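Local structure of 3-oxosteroid 1-dehydrogenase (Sterolibacterium denitrificans, 7P18) at residues G80-E84 against D85-A89; D144-N148 against L149-Y153. The protein probably catalyses the FAD-dependent 1,2-dehydrogenation of 3-oxosteroids, giving 3-oxo-Delta(1)-steroids and passing the electrons to an acceptor. All blocks are in the same frame, centred on the assembly; numbering follows the deposited sequence.

Contact 1: G80-E84 against D85-A89; sequences GLVAE and DRLLA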
loop_
_atom_site.group_PDB
_atom_site.type_symbol
_atom_site.label_atom_id
_atom_site.label_comp_id
_atom_site.label_asym_id
_atom_site.label_seq_id
_atom_site.Cartn_x
_atom_site.Cartn_y
_atom_site.Cartn_z
ATOM N N GLY A 80 -22.205 1.076 5.430
ATOM C CA GLY A 80 -22.886 2.330 5.807
ATOM C C GLY A 80 -21.973 3.324 6.499
ATOM O O GLY A 80 -22.494 4.359 6.969
ATOM N N LEU A 81 -20.657 3.073 6.564
ATOM C CA LEU A 81 -19.705 3.981 7.253
ATOM C C LEU A 81 -19.368 5.171 6.371
ATOM O O LEU A 81 -18.767 6.165 6.863
ATOM C CB LEU A 81 -18.442 3.198 7.606
ATOM C CG LEU A 81 -18.633 2.062 8.600
ATOM C CD1 LEU A 81 -17.334 1.305 8.749
ATOM C CD2 LEU A 81 -19.078 2.597 9.958
ATOM N N VAL A 82 -19.657 5.071 5.070
ATOM C CA VAL A 82 -19.232 6.085 4.082
ATOM C C VAL A 82 -20.484 6.618 3.368
ATOM O O VAL A 82 -21.310 5.795 2.904
ATOM C CB VAL A 82 -18.224 5.473 3.088
ATOM C CG1 VAL A 82 -17.878 6.413 1.956
ATOM C CG2 VAL A 82 -16.956 5.022 3.810
ATOM N N ALA A 83 -20.571 7.921 3.194
ATOM C CA ALA A 83 -21.677 8.576 2.452
ATOM C C ALA A 83 -21.805 7.918 1.073
ATOM O O ALA A 83 -20.814 7.796 0.345
ATOM C CB ALA A 83 -21.451 10.059 2.350
ATOM N N GLU A 84 -23.006 7.505 0.693
ATOM C CA GLU A 84 -23.163 6.784 -0.592
ATOM C C GLU A 84 -22.668 7.645 -1.756
ATOM O O GLU A 84 -22.126 7.083 -2.733
ATOM C CB GLU A 84 -24.604 6.297 -0.780
ATOM C CG GLU A 84 -24.775 5.475 -2.043
ATOM C CD GLU A 84 -26.220 5.127 -2.362
ATOM O OE1 GLU A 84 -26.967 6.061 -2.752
ATOM O OE2 GLU A 84 -26.582 3.957 -2.226
ATOM N N ASP A 85 -22.848 8.964 -1.717
ATOM C CA ASP A 85 -22.461 9.826 -2.859
ATOM C C ASP A 85 -20.942 9.768 -3.068
ATOM O O ASP A 85 -20.497 9.992 -4.200
ATOM C CB ASP A 85 -22.987 11.256 -2.753
ATOM C CG ASP A 85 -22.477 12.105 -1.613
ATOM O OD1 ASP A 85 -21.774 11.561 -0.732
ATOM O OD2 ASP A 85 -22.809 13.328 -1.592
ATOM N N ARG A 86 -20.158 9.502 -2.033
ATOM C CA ARG A 86 -18.697 9.313 -2.203
ATOM C C ARG A 86 -18.422 7.994 -2.933
ATOM O O ARG A 86 -17.484 7.953 -3.705
ATOM C CB ARG A 86 -17.996 9.280 -0.843
ATOM C CG ARG A 86 -18.013 10.604 -0.100
ATOM C CD ARG A 86 -17.403 10.475 1.269
ATOM N NE ARG A 86 -15.973 10.179 1.148
ATOM C CZ ARG A 86 -15.216 9.656 2.131
ATOM N NH1 ARG A 86 -15.734 9.330 3.305
ATOM N NH2 ARG A 86 -13.935 9.418 1.890
ATOM N N LEU A 87 -19.140 6.926 -2.625
ATOM C CA LEU A 87 -19.012 5.642 -3.357
ATOM C C LEU A 87 -19.400 5.845 -4.828
ATOM O O LEU A 87 -18.654 5.348 -5.714
ATOM C CB LEU A 87 -19.899 4.569 -2.742
ATOM C CG LEU A 87 -19.682 4.275 -1.252
ATOM C CD1 LEU A 87 -20.610 3.165 -0.833
ATOM C CD2 LEU A 87 -18.261 3.887 -0.976
ATOM N N LEU A 88 -20.517 6.538 -5.088
ATOM C CA LEU A 88 -20.944 6.810 -6.490
ATOM C C LEU A 88 -19.845 7.592 -7.198
ATOM O O LEU A 88 -19.509 7.270 -8.336
ATOM C CB LEU A 88 -22.260 7.595 -6.507
ATOM C CG LEU A 88 -23.445 6.889 -5.844
ATOM C CD1 LEU A 88 -24.634 7.840 -5.719
ATOM C CD2 LEU A 88 -23.831 5.636 -6.605
ATOM N N ALA A 89 -19.314 8.613 -6.534
ATOM C CA ALA A 89 -18.285 9.501 -7.115
ATOM C C ALA A 89 -17.016 8.699 -7.441
ATOM O O ALA A 89 -16.390 8.921 -8.513
ATOM C CB ALA A 89 -18.031 10.638 -6.169
HETATM O O HOH W 1 -18.563 9.860 4.260
#

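Contact 2: D144-N148 against L149-Y153; sequences DEFAN and LRMAY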
loop_
_atom_site.group_PDB
_atom_site.type_symbol
_atom_site.label_atom_id
_atom_site.label_comp_id
_atom_site.label_asym_id
_atom_site.label_seq_id
_atom_site.Cartn_x
_atom_site.Cartn_y
_atom_site.Cartn_z
ATOM N N ASP A 144 17.918 14.713 -14.621
ATOM C CA ASP A 144 18.559 14.879 -13.294
ATOM C C ASP A 144 17.530 14.677 -12.167
ATOM O O ASP A 144 17.968 14.401 -11.041
ATOM C CB ASP A 144 19.266 16.228 -13.187
ATOM C CG ASP A 144 20.466 16.349 -14.109
ATOM O OD1 ASP A 144 21.169 15.342 -14.319
ATOM O OD2 ASP A 144 20.671 17.450 -14.615
ATOM N N GLU A 145 16.219 14.729 -12.446
ATOM C CA GLU A 145 15.181 14.513 -11.390
ATOM C C GLU A 145 15.113 13.047 -10.959
ATOM O O GLU A 145 14.563 12.771 -9.868
ATOM C CB GLU A 145 13.836 15.088 -11.834
ATOM C CG GLU A 145 13.807 16.608 -11.771
ATOM C CD GLU A 145 14.112 17.199 -10.405
ATOM O OE1 GLU A 145 13.941 16.490 -9.382
ATOM O OE2 GLU A 145 14.570 18.346 -10.374
ATOM N N PHE A 146 15.701 12.118 -11.711
ATOM C CA PHE A 146 15.849 10.723 -11.253
ATOM C C PHE A 146 16.535 10.701 -9.882
ATOM O O PHE A 146 16.136 9.890 -9.019
ATOM C CB PHE A 146 16.574 9.863 -12.283
ATOM C CG PHE A 146 16.780 8.451 -11.808
ATOM C CD1 PHE A 146 15.689 7.645 -11.517
ATOM C CD2 PHE A 146 18.062 7.943 -11.600
ATOM C CE1 PHE A 146 15.859 6.351 -11.070
ATOM C CE2 PHE A 146 18.229 6.665 -11.095
ATOM C CZ PHE A 146 17.135 5.860 -10.874
ATOM N N ALA A 147 17.475 11.619 -9.634
ATOM C CA ALA A 147 18.269 11.648 -8.381
ATOM C C ALA A 147 17.353 11.840 -7.167
ATOM O O ALA A 147 17.743 11.421 -6.075
ATOM C CB ALA A 147 19.321 12.745 -8.451
ATOM N N ASN A 148 16.170 12.441 -7.355
ATOM C CA ASN A 148 15.252 12.830 -6.251
ATOM C C ASN A 148 14.042 11.890 -6.120
ATOM O O ASN A 148 13.201 12.150 -5.226
ATOM C CB ASN A 148 14.827 14.284 -6.443
ATOM C CG ASN A 148 16.010 15.230 -6.388
ATOM O OD1 ASN A 148 16.881 15.084 -5.521
ATOM N ND2 ASN A 148 16.010 16.211 -7.284
ATOM N N LEU A 149 13.967 10.816 -6.910
ATOM C CA LEU A 149 12.915 9.769 -6.768
ATOM C C LEU A 149 13.165 8.977 -5.480
ATOM O O LEU A 149 14.325 8.497 -5.264
ATOM C CB LEU A 149 12.931 8.858 -7.997
ATOM C CG LEU A 149 12.038 7.609 -7.960
ATOM C CD1 LEU A 149 10.562 7.963 -7.857
ATOM C CD2 LEU A 149 12.268 6.764 -9.198
ATOM N N ARG A 150 12.135 8.819 -4.652
ATOM C CA ARG A 150 12.179 7.848 -3.523
ATOM C C ARG A 150 12.296 6.452 -4.121
ATOM O O ARG A 150 11.400 6.080 -4.914
ATOM C CB ARG A 150 10.964 7.960 -2.596
ATOM C CG ARG A 150 11.065 7.055 -1.373
ATOM C CD ARG A 150 10.080 7.436 -0.283
ATOM N NE ARG A 150 10.315 8.798 0.190
ATOM C CZ ARG A 150 11.251 9.124 1.094
ATOM N NH1 ARG A 150 12.040 8.179 1.592
ATOM N NH2 ARG A 150 11.431 10.382 1.459
ATOM N N MET A 151 13.371 5.707 -3.838
ATOM C CA MET A 151 13.686 4.492 -4.630
ATOM C C MET A 151 12.964 3.283 -4.051
ATOM O O MET A 151 12.756 3.196 -2.818
ATOM C CB MET A 151 15.193 4.236 -4.715
ATOM C CG MET A 151 15.932 5.348 -5.422
ATOM S SD MET A 151 15.508 5.635 -7.157
ATOM C CE MET A 151 15.785 4.012 -7.839
ATOM N N ALA A 152 12.585 2.378 -4.936
ATOM C CA ALA A 152 11.923 1.099 -4.621
ATOM C C ALA A 152 12.766 0.345 -3.588
ATOM O O ALA A 152 14.014 0.340 -3.691
ATOM C CB ALA A 152 11.713 0.286 -5.881
ATOM N N TYR A 153 12.097 -0.280 -2.629
ATOM C CA TYR A 153 12.693 -1.272 -1.698
ATOM C C TYR A 153 13.266 -2.437 -2.528
ATOM O O TYR A 153 12.625 -2.895 -3.495
ATOM C CB TYR A 153 11.650 -1.720 -0.681
ATOM C CG TYR A 153 11.056 -0.658 0.220
ATOM C CD1 TYR A 153 11.796 0.410 0.721
ATOM C CD2 TYR A 153 9.739 -0.772 0.642
ATOM C CE1 TYR A 153 11.240 1.338 1.597
ATOM C CE2 TYR A 153 9.176 0.142 1.518
ATOM C CZ TYR A 153 9.925 1.205 1.998
ATOM O OH TYR A 153 9.333 2.078 2.885
HETATM O O HOH W 2 16.918 8.803 -4.984
#

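Contact 1: G80-E84 against D85-A89
V82 and R86 meet at the N-terminal start of helix 84-104, where A83 holds the N-cap position and the preceding loop turns into the first helical residues. One branch of V82 does the touching: CG1 stands over one face of the R86 guanidinium, 3.9 Å from NH1, and the two side chains run at about a right angle. The same methyl packs against CD2 of L87, also at 3.9 Å, and is therefore shared between a flat charged group and an apolar one. The R86 chain bends at chi3 (66°), bringing the guanidinium back past V82 instead of letting it run straight out from the helix. At the guanidinium edge, in plane, a water accepts from NH1 and also from the backbone N of A83, bridging the side chain to the cap residue. NH2 is bound by the carbonyl of A529, so the group is gripped at two nitrogens, and T504 and V531 pack against the same side chain. The first backbone hydrogen bonds of the helix follow: R86 N reaches A83 O at 3.0 Å in a bent i to i+3 bond, whereas L88 N meets E84 O at 2.9 Å in a much straighter one, with the regular i to i+4 spacing. E84 OE2 forms a salt bridge with K75 of helix 67-78, the helix on which L87 and L88 also pack. Beside the cap, D85 takes a chi1 of 64°, with CG between its backbone N and carbonyl carbon, which folds the carboxylate back over the turn and leaves OD1 3.4 Å from the CB of A83.

Contact 2: D144-N148 against L149-Y153
A Met-aromatic contact joins a 3-10 turn, 144-148, to the extended chain that leaves it: M151 lies against the ring of F146. Both SD and CE approach the CE1-CZ side obliquely, the sulfur 4.7 Å from the ring centroid and CE 3.8 Å from CZ. The methionine is bent at chi2 and chi3, which curls its methyl back to the ring. L149 CD2 adds a looser apolar touch, 4.1 Å from F146 CE1. The turn is closed by L149 N bonding to F146 O at 3.2 Å, the donor standing well above the carbonyl plane. A water donates to both A147 O and L149 O, spanning the exit from the turn. N148 ND2 gives a nearly straight 3.0 Å bond to E145 OE1, which lies in the amide plane of N148, while ND2 comes from above the carboxylate plane of E145. The R150 side chain comes within about 5 Å of the FAD and hydrogen-bonds S39 OG through NH2. The unit sits in the loop between strands 131-138 and 157-158: L149 and M151 lean on helix 208-222, M151 also touches strand 205-206, and the backbone of Y42 hydrogen-bonds those of N148 and R150.

From the N terminus, contact 1 comes first, where the loop after helix 67-78 enters helix 84-104; it closes the turn between these two helices. The chain then passes through strands 109-111 and 131-138 before contact 2 closes a turn in the loop that leads to strand 157-158. The two are in series, neither nested nor crossed, and lie on opposite sides of the chain's centre, their nearest atoms about 24 Å apart. Contact 1 ties its helix pair to loop residues T504, A529 and V531 through R86, whose side chain lies about 12 Å from the FAD; contact 2 links its loop to helix 208-222, with the side chain of R150 about 5 Å from the same cofactor.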